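Local structure of CalG4 (3IA7) at residues A[7-12]-A[22-27]; A[37-40]-A[46-49]; A[53-58]-A[96-101]. The protein is a bacterial protein of the GT-B fold, built from two Rossmann-like domains. All blocks are in the same frame, centred on the assembly; numbering follows the deposited sequence.

Contact 1 of 3, residues A[7-12]-A[22-27]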
loop_
_atom_site.group_PDB
_atom_site.type_symbol
_atom_site.label_atom_id
_atom_site.label_comp_id
_atom_site.label_asym_id
_atom_site.label_seq_id
_atom_site.Cartn_x
_atom_site.Cartn_y
_atom_site.Cartn_z
ATOM N N ILE A 7 -3.347 -14.026 18.479
ATOM C CA ILE A 7 -3.716 -14.625 17.218
ATOM C C ILE A 7 -2.459 -15.112 16.517
ATOM O O ILE A 7 -1.528 -14.318 16.288
ATOM C CB ILE A 7 -4.481 -13.591 16.336
ATOM C CG1 ILE A 7 -5.792 -13.143 17.061
ATOM C CG2 ILE A 7 -4.773 -14.273 14.978
ATOM C CD1 ILE A 7 -6.654 -12.139 16.259
ATOM N N LEU A 8 -2.397 -16.395 16.184
ATOM C CA LEU A 8 -1.215 -16.919 15.466
ATOM C C LEU A 8 -1.494 -17.088 13.970
ATOM O O LEU A 8 -2.545 -17.659 13.592
ATOM C CB LEU A 8 -0.738 -18.223 16.067
ATOM C CG LEU A 8 0.277 -18.953 15.178
ATOM C CD1 LEU A 8 1.645 -18.368 15.482
ATOM C CD2 LEU A 8 0.268 -20.424 15.482
ATOM N N PHE A 9 -0.592 -16.562 13.146
ATOM C CA PHE A 9 -0.657 -16.798 11.695
ATOM C C PHE A 9 0.387 -17.837 11.316
ATOM O O PHE A 9 1.564 -17.712 11.622
ATOM C CB PHE A 9 -0.348 -15.514 10.919
ATOM C CG PHE A 9 -1.475 -14.557 10.829
ATOM C CD1 PHE A 9 -1.991 -13.934 11.972
ATOM C CD2 PHE A 9 -1.998 -14.214 9.586
ATOM C CE1 PHE A 9 -3.052 -13.006 11.875
ATOM C CE2 PHE A 9 -3.051 -13.275 9.472
ATOM C CZ PHE A 9 -3.591 -12.680 10.640
ATOM N N ALA A 10 -0.047 -18.873 10.648
ATOM C CA ALA A 10 0.885 -19.866 10.059
ATOM C C ALA A 10 0.886 -19.697 8.542
ATOM O O ALA A 10 -0.188 -19.864 7.887
ATOM C CB ALA A 10 0.451 -21.299 10.447
ATOM N N ASN A 11 2.055 -19.400 7.958
ATOM C CA ASN A 11 2.145 -19.199 6.530
ATOM C C ASN A 11 3.442 -19.789 5.974
ATOM O O ASN A 11 4.424 -19.999 6.718
ATOM C CB ASN A 11 2.075 -17.700 6.152
ATOM C CG ASN A 11 1.452 -17.462 4.740
ATOM O OD1 ASN A 11 1.340 -18.365 3.897
ATOM N ND2 ASN A 11 0.964 -16.263 4.534
ATOM N N VAL A 12 3.417 -20.098 4.688
ATOM C CA VAL A 12 4.607 -20.571 3.996
ATOM C C VAL A 12 5.421 -19.323 3.557
ATOM O O VAL A 12 4.907 -18.209 3.536
ATOM C CB VAL A 12 4.256 -21.513 2.806
ATOM C CG1 VAL A 12 3.453 -20.766 1.783
ATOM C CG2 VAL A 12 5.540 -22.068 2.130
ATOM N N LEU A 22 -0.789 -9.603 4.920
ATOM C CA LEU A 22 -0.150 -8.585 5.744
ATOM C C LEU A 22 -1.092 -7.453 6.154
ATOM O O LEU A 22 -1.020 -6.971 7.302
ATOM C CB LEU A 22 1.115 -7.979 5.040
ATOM C CG LEU A 22 2.392 -8.870 5.013
ATOM C CD1 LEU A 22 3.657 -8.032 4.574
ATOM C CD2 LEU A 22 2.611 -9.587 6.322
ATOM N N GLY A 23 -1.947 -7.020 5.227
ATOM C CA GLY A 23 -3.029 -6.046 5.512
ATOM C C GLY A 23 -3.888 -6.484 6.711
ATOM O O GLY A 23 -4.184 -5.675 7.581
ATOM N N LEU A 24 -4.296 -7.763 6.727
ATOM C CA LEU A 24 -5.047 -8.330 7.853
ATOM C C LEU A 24 -4.251 -8.316 9.153
ATOM O O LEU A 24 -4.792 -7.981 10.199
ATOM C CB LEU A 24 -5.533 -9.740 7.544
ATOM C CG LEU A 24 -6.326 -10.449 8.638
ATOM C CD1 LEU A 24 -7.587 -9.627 9.135
ATOM C CD2 LEU A 24 -6.713 -11.861 8.086
ATOM N N VAL A 25 -2.987 -8.735 9.088
ATOM C CA VAL A 25 -2.100 -8.672 10.248
ATOM C C VAL A 25 -2.126 -7.271 10.874
ATOM O O VAL A 25 -2.312 -7.128 12.082
ATOM C CB VAL A 25 -0.635 -9.061 9.871
ATOM C CG1 VAL A 25 0.323 -8.666 10.977
ATOM C CG2 VAL A 25 -0.535 -10.577 9.582
ATOM N N SER A 26 -1.860 -6.248 10.055
ATOM C CA SER A 26 -1.780 -4.884 10.541
ATOM C C SER A 26 -3.067 -4.380 11.134
ATOM O O SER A 26 -3.062 -3.760 12.210
ATOM C CB SER A 26 -1.346 -3.966 9.382
ATOM O OG SER A 26 -0.025 -4.365 9.042
ATOM N N GLU A 27 -4.180 -4.698 10.464
ATOM C CA GLU A 27 -5.482 -4.252 10.926
ATOM C C GLU A 27 -5.843 -4.899 12.272
ATOM O O GLU A 27 -6.340 -4.224 13.221
ATOM C CB GLU A 27 -6.557 -4.540 9.857
ATOM C CG GLU A 27 -7.968 -3.881 10.237
ATOM C CD GLU A 27 -7.955 -2.373 10.584
ATOM O OE1 GLU A 27 -7.222 -1.580 9.976
ATOM O OE2 GLU A 27 -8.709 -1.973 11.510
#
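The opening beta-alpha-beta unit of the N-terminal Rossmann-like domain shows in miniature how a parallel sheet receives its covering helix: Phe9 of strand 6-10 projects toward helix 15-30 and meets Leu24 and Val25 there. With the residue already pointing at the helix, its first torsion (chi1 -79°) sets CG beside the backbone N and anti to the carbonyl carbon. Val25 settles over one face of the ring through a single methyl. Its CG2 lies 3.8 Å from the ring centroid and 15° off the normal, a CH-pi contact, and its closest ring atom is CE2 of Phe9, 3.7 Å from that methyl. Leu24 comes from another direction, at the ring's edge and near its plane, where its CG is 4.1 Å from Phe9 CZ and its CD2 lies beside CZ and CE2. Val25 thus lies over a face and Leu24 meets the rim, and the three side chains are buried without any hydrogen bond between the two segments. Just past the strand, Asn11 OD1 accepts a bond from Val12 N (2.8 Å), bent at 130°, while its ND2 donates to His17 O and to Tyr37 OH. Leu28, one helical turn beyond Leu24, also touches Phe9, as do Val107 of strand 105-109 and Ile35 of strand 34-39, placing the ring between the sheet and helix 15-30.

Contact 2 of 3, residues A[37-40]-A[46-49]. With CA (calcium ion), chain C.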
loop_
_atom_site.group_PDB
_atom_site.type_symbol
_atom_site.label_atom_id
_atom_site.label_comp_id
_atom_site.label_asym_id
_atom_site.label_seq_id
_atom_site.Cartn_x
_atom_site.Cartn_y
_atom_site.Cartn_z
ATOM N N TYR A 37 3.565 -14.764 14.160
ATOM C CA TYR A 37 3.505 -15.080 12.753
ATOM C C TYR A 37 4.682 -16.012 12.426
ATOM O O TYR A 37 5.856 -15.638 12.646
ATOM C CB TYR A 37 3.550 -13.772 11.920
ATOM C CG TYR A 37 3.134 -13.927 10.441
ATOM C CD1 TYR A 37 2.029 -13.254 9.942
ATOM C CD2 TYR A 37 3.904 -14.670 9.543
ATOM C CE1 TYR A 37 1.650 -13.365 8.612
ATOM C CE2 TYR A 37 3.526 -14.809 8.182
ATOM C CZ TYR A 37 2.375 -14.149 7.741
ATOM O OH TYR A 37 2.011 -14.213 6.405
ATOM N N VAL A 38 4.350 -17.213 11.915
ATOM C CA VAL A 38 5.376 -18.181 11.518
ATOM C C VAL A 38 5.851 -17.928 10.081
ATOM O O VAL A 38 5.057 -17.985 9.089
ATOM C CB VAL A 38 4.876 -19.658 11.689
ATOM C CG1 VAL A 38 5.987 -20.705 11.335
ATOM C CG2 VAL A 38 4.279 -19.896 13.133
ATOM N N THR A 39 7.154 -17.671 9.960
ATOM C CA THR A 39 7.741 -17.408 8.665
ATOM C C THR A 39 9.245 -17.705 8.657
ATOM O O THR A 39 9.769 -18.254 9.622
ATOM C CB THR A 39 7.447 -15.957 8.165
ATOM O OG1 THR A 39 7.774 -15.874 6.764
ATOM C CG2 THR A 39 8.252 -14.890 9.051
ATOM N N THR A 40 9.920 -17.415 7.548
ATOM C CA THR A 40 11.342 -17.666 7.446
ATOM C C THR A 40 12.114 -16.355 7.603
ATOM O O THR A 40 11.499 -15.284 7.574
ATOM C CB THR A 40 11.698 -18.279 6.069
ATOM O OG1 THR A 40 11.336 -17.369 5.004
ATOM C CG2 THR A 40 11.056 -19.641 5.887
ATOM N N GLU A 46 9.604 -8.094 7.052
ATOM C CA GLU A 46 8.378 -7.608 6.454
ATOM C C GLU A 46 7.176 -7.848 7.429
ATOM O O GLU A 46 6.294 -6.988 7.614
ATOM C CB GLU A 46 8.159 -8.360 5.145
ATOM C CG GLU A 46 9.150 -7.961 4.060
ATOM C CD GLU A 46 10.433 -8.792 4.012
ATOM O OE1 GLU A 46 10.845 -9.387 5.051
ATOM O OE2 GLU A 46 11.091 -8.791 2.939
ATOM N N VAL A 47 7.166 -9.012 8.044
ATOM C CA VAL A 47 6.100 -9.402 8.957
ATOM C C VAL A 47 6.160 -8.565 10.262
ATOM O O VAL A 47 5.134 -8.162 10.803
ATOM C CB VAL A 47 6.235 -10.919 9.182
ATOM C CG1 VAL A 47 5.495 -11.323 10.354
ATOM C CG2 VAL A 47 5.767 -11.708 7.858
ATOM N N LYS A 48 7.374 -8.306 10.749
ATOM C CA LYS A 48 7.587 -7.485 11.926
ATOM C C LYS A 48 7.112 -6.083 11.684
ATOM O O LYS A 48 6.499 -5.484 12.552
ATOM C CB LYS A 48 9.067 -7.464 12.305
ATOM C CG LYS A 48 9.425 -8.811 12.964
ATOM C CD LYS A 48 10.906 -8.927 13.226
ATOM C CE LYS A 48 11.152 -10.276 13.868
ATOM N NZ LYS A 48 12.476 -10.261 14.494
ATOM N N ALA A 49 7.430 -5.545 10.506
ATOM C CA ALA A 49 7.001 -4.184 10.172
ATOM C C ALA A 49 5.483 -4.092 10.115
ATOM O O ALA A 49 4.925 -3.029 10.410
ATOM C CB ALA A 49 7.628 -3.709 8.822
HETATM CA CA CA C . 13.127 -9.842 3.940
HETATM O O HOH W 1 15.448 -10.555 3.895
HETATM O O HOH W 2 13.517 -10.419 6.268
#
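A chi1 of -165° sets the Tyr37 ring opposite the backbone N and beneath helix 41-49, and Val47, whose CG1 is likewise anti to N (chi1 163°), answers with both methyls. CG1 presses on the root of the tyrosine, 3.5 Å from Tyr37 CB and equally near CG. CG2 reaches farther along the ring and sits over one face, 4.0 Å from the centroid and 17° off the normal, a CH-pi contact; the two side chains cross at about a right angle. The same CG2 of Val47 has Thr39 CG2 at 4.2 Å, a looser methyl contact two residues along the strand. The phenol oxygen belongs to another network, in which it is hydrogen-bonded to Ser21 OG. Beside Val47, Glu46 bends at chi2 and grips a calcium ion with both carboxylate oxygens, OE1 at 2.6 Å and OE2 at 2.5 Å. Two waters, Leu42 O, and Gln225 and His297 of the second subunit complete the site. The chemistry is divided by residue: Val47 makes the apolar contact between strand and helix, while Glu46 supplies a bidentate carboxylate that probably offsets part of the ion's charge where the two subunits meet.

Contact 3 of 3, residues A[53-58]-A[96-101]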
loop_
_atom_site.group_PDB
_atom_site.type_symbol
_atom_site.label_atom_id
_atom_site.label_comp_id
_atom_site.label_asym_id
_atom_site.label_seq_id
_atom_site.Cartn_x
_atom_site.Cartn_y
_atom_site.Cartn_z
ATOM N N GLU A 53 4.957 -10.394 15.915
ATOM C CA GLU A 53 6.133 -11.086 16.444
ATOM C C GLU A 53 6.377 -12.301 15.569
ATOM O O GLU A 53 5.408 -12.940 15.182
ATOM C CB GLU A 53 5.836 -11.644 17.851
ATOM C CG GLU A 53 5.657 -10.632 18.944
ATOM C CD GLU A 53 5.306 -11.314 20.266
ATOM O OE1 GLU A 53 4.303 -10.910 20.900
ATOM O OE2 GLU A 53 6.010 -12.290 20.621
ATOM N N VAL A 54 7.635 -12.685 15.354
ATOM C CA VAL A 54 7.957 -13.761 14.391
ATOM C C VAL A 54 8.411 -15.039 15.136
ATOM O O VAL A 54 9.183 -14.967 16.103
ATOM C CB VAL A 54 9.004 -13.282 13.372
ATOM C CG1 VAL A 54 9.700 -14.462 12.571
ATOM C CG2 VAL A 54 8.368 -12.302 12.369
ATOM N N VAL A 55 7.918 -16.173 14.662
ATOM C CA VAL A 55 8.414 -17.496 15.009
ATOM C C VAL A 55 9.050 -18.010 13.714
ATOM O O VAL A 55 8.354 -18.195 12.684
ATOM C CB VAL A 55 7.262 -18.439 15.428
ATOM C CG1 VAL A 55 7.771 -19.949 15.445
ATOM C CG2 VAL A 55 6.708 -18.017 16.811
ATOM N N LEU A 56 10.363 -18.221 13.734
ATOM C CA LEU A 56 11.052 -18.706 12.504
ATOM C C LEU A 56 10.916 -20.207 12.299
ATOM O O LEU A 56 10.929 -20.993 13.278
ATOM C CB LEU A 56 12.566 -18.401 12.561
ATOM C CG LEU A 56 12.917 -16.916 12.652
ATOM C CD1 LEU A 56 14.438 -16.802 12.873
ATOM C CD2 LEU A 56 12.494 -16.226 11.381
ATOM N N TYR A 57 10.789 -20.597 11.027
ATOM C CA TYR A 57 10.922 -21.992 10.649
ATOM C C TYR A 57 11.940 -22.059 9.500
ATOM O O TYR A 57 12.237 -21.047 8.832
ATOM C CB TYR A 57 9.523 -22.601 10.299
ATOM C CG TYR A 57 9.054 -22.396 8.853
ATOM C CD1 TYR A 57 9.280 -23.389 7.872
ATOM C CD2 TYR A 57 8.427 -21.203 8.451
ATOM C CE1 TYR A 57 8.837 -23.206 6.543
ATOM C CE2 TYR A 57 7.979 -21.044 7.133
ATOM C CZ TYR A 57 8.180 -22.053 6.202
ATOM O OH TYR A 57 7.792 -21.869 4.870
ATOM N N LYS A 58 12.463 -23.268 9.300
ATOM C CA LYS A 58 13.391 -23.575 8.251
ATOM C C LYS A 58 12.631 -24.240 7.107
ATOM O O LYS A 58 12.038 -25.311 7.266
ATOM C CB LYS A 58 14.453 -24.536 8.776
ATOM C CG LYS A 58 15.309 -25.151 7.661
ATOM C CD LYS A 58 16.379 -24.193 7.216
ATOM C CE LYS A 58 17.412 -24.915 6.315
ATOM N NZ LYS A 58 18.297 -23.851 5.711
ATOM N N GLU A 96 6.793 -25.876 19.077
ATOM C CA GLU A 96 7.983 -25.665 19.890
ATOM C C GLU A 96 7.952 -24.247 20.496
ATOM O O GLU A 96 8.189 -24.079 21.693
ATOM C CB GLU A 96 9.255 -25.903 19.047
ATOM C CG GLU A 96 10.602 -25.818 19.812
ATOM C CD GLU A 96 10.903 -24.422 20.320
ATOM O OE1 GLU A 96 10.872 -23.436 19.540
ATOM O OE2 GLU A 96 11.181 -24.289 21.542
ATOM N N ALA A 97 7.645 -23.244 19.678
ATOM C CA ALA A 97 7.627 -21.850 20.113
ATOM C C ALA A 97 6.512 -21.478 21.094
ATOM O O ALA A 97 6.753 -20.711 22.020
ATOM C CB ALA A 97 7.600 -20.895 18.938
ATOM N N LEU A 98 5.320 -21.999 20.889
ATOM C CA LEU A 98 4.210 -21.663 21.766
ATOM C C LEU A 98 4.157 -22.600 22.991
ATOM O O LEU A 98 3.736 -22.198 24.086
ATOM C CB LEU A 98 2.903 -21.665 20.984
ATOM C CG LEU A 98 2.569 -20.465 20.094
ATOM C CD1 LEU A 98 2.259 -19.250 20.889
ATOM C CD2 LEU A 98 3.683 -20.123 19.056
ATOM N N GLY A 99 4.626 -23.844 22.823
ATOM C CA GLY A 99 4.750 -24.760 23.981
ATOM C C GLY A 99 3.468 -24.869 24.802
ATOM O O GLY A 99 2.422 -25.188 24.266
ATOM N N ASP A 100 3.546 -24.597 26.106
ATOM C CA ASP A 100 2.349 -24.782 26.952
ATOM C C ASP A 100 1.443 -23.553 27.018
ATOM O O ASP A 100 0.530 -23.499 27.864
ATOM C CB ASP A 100 2.727 -25.254 28.378
ATOM C CG ASP A 100 3.186 -26.700 28.423
ATOM O OD1 ASP A 100 2.765 -27.503 27.539
ATOM O OD2 ASP A 100 3.981 -27.043 29.358
ATOM N N ASN A 101 1.671 -22.597 26.121
ATOM C CA ASN A 101 0.921 -21.336 26.045
ATOM C C ASN A 101 0.314 -21.021 24.668
ATOM O O ASN A 101 0.686 -20.024 24.028
ATOM C CB ASN A 101 1.812 -20.201 26.491
ATOM C CG ASN A 101 2.199 -20.363 27.903
ATOM O OD1 ASN A 101 1.328 -20.587 28.727
ATOM N ND2 ASN A 101 3.495 -20.348 28.200
#
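Val55 on strand 53-56 and Ala97 near the end of helix 75-98 form the close part of a small surface contact, in which a single methyl group brings the helix end against the valine. Ala97 CB fits against the fork of the valine: it is 3.6 Å from Val55 CG1 and 3.7 Å from Val55 CG2, so both branches touch the one carbon. The fork is turned that way by a first torsion of 166°, with CG1 anti to the backbone N and CG2 anti to the carbonyl carbon. Leu98 adds a slacker touch, its CD2 4.3 Å from Val55 CG2; its CB does not point at the strand, but the end of the side chain comes nearer.

Beyond these three residues the contact opens out. Ala97 is itself exposed, and the chain after Leu98 leaves the helix at Gly99, which, with a positive phi of 51°, is the second residue of a type II' turn from Leu98 to Asn101, closed by Asn101 N bonding to Leu98 O at 2.9 Å. The turn carries Asp100 to the surface. On the strand's side, Glu53 and Lys58 are exposed too, and their charges are matched locally, by Arg34 and Asp62 respectively. Val55 also touches Thr36 and Val38 of strand 34-39, and Leu98 rests on Pro103.

No hydrogen bond joins the two segments, and the attachment is wholly apolar: shape fit between aliphatic groups brings the helix end against the sheet's edge, while the exposed charged residues Glu53, Lys58, Glu96 and Asp100 take no part in it.

How the contacts relate
The three contacts come in series along the chain and share one parallel sheet, in which strands 6-10, 34-39 and 53-56 are consecutive neighbours. Contact 1 and contact 2 have centres about 8 Å apart and meet directly, with Phe9 CB 3.4 Å from Tyr37 CD1. Contact 3 lies about 12 Å from the centre of contact 2 and about 14 Å from that of contact 1. Burial falls off toward the outermost strand, 53-56, from the enclosed contacts 1 and 2 to the surface contact 3. Contacts 1 and 2 belong to successive beta-alpha-beta units, and their helices also touch the second subunit, at Glu27 in the first and at Glu46 and Ala49 in the second.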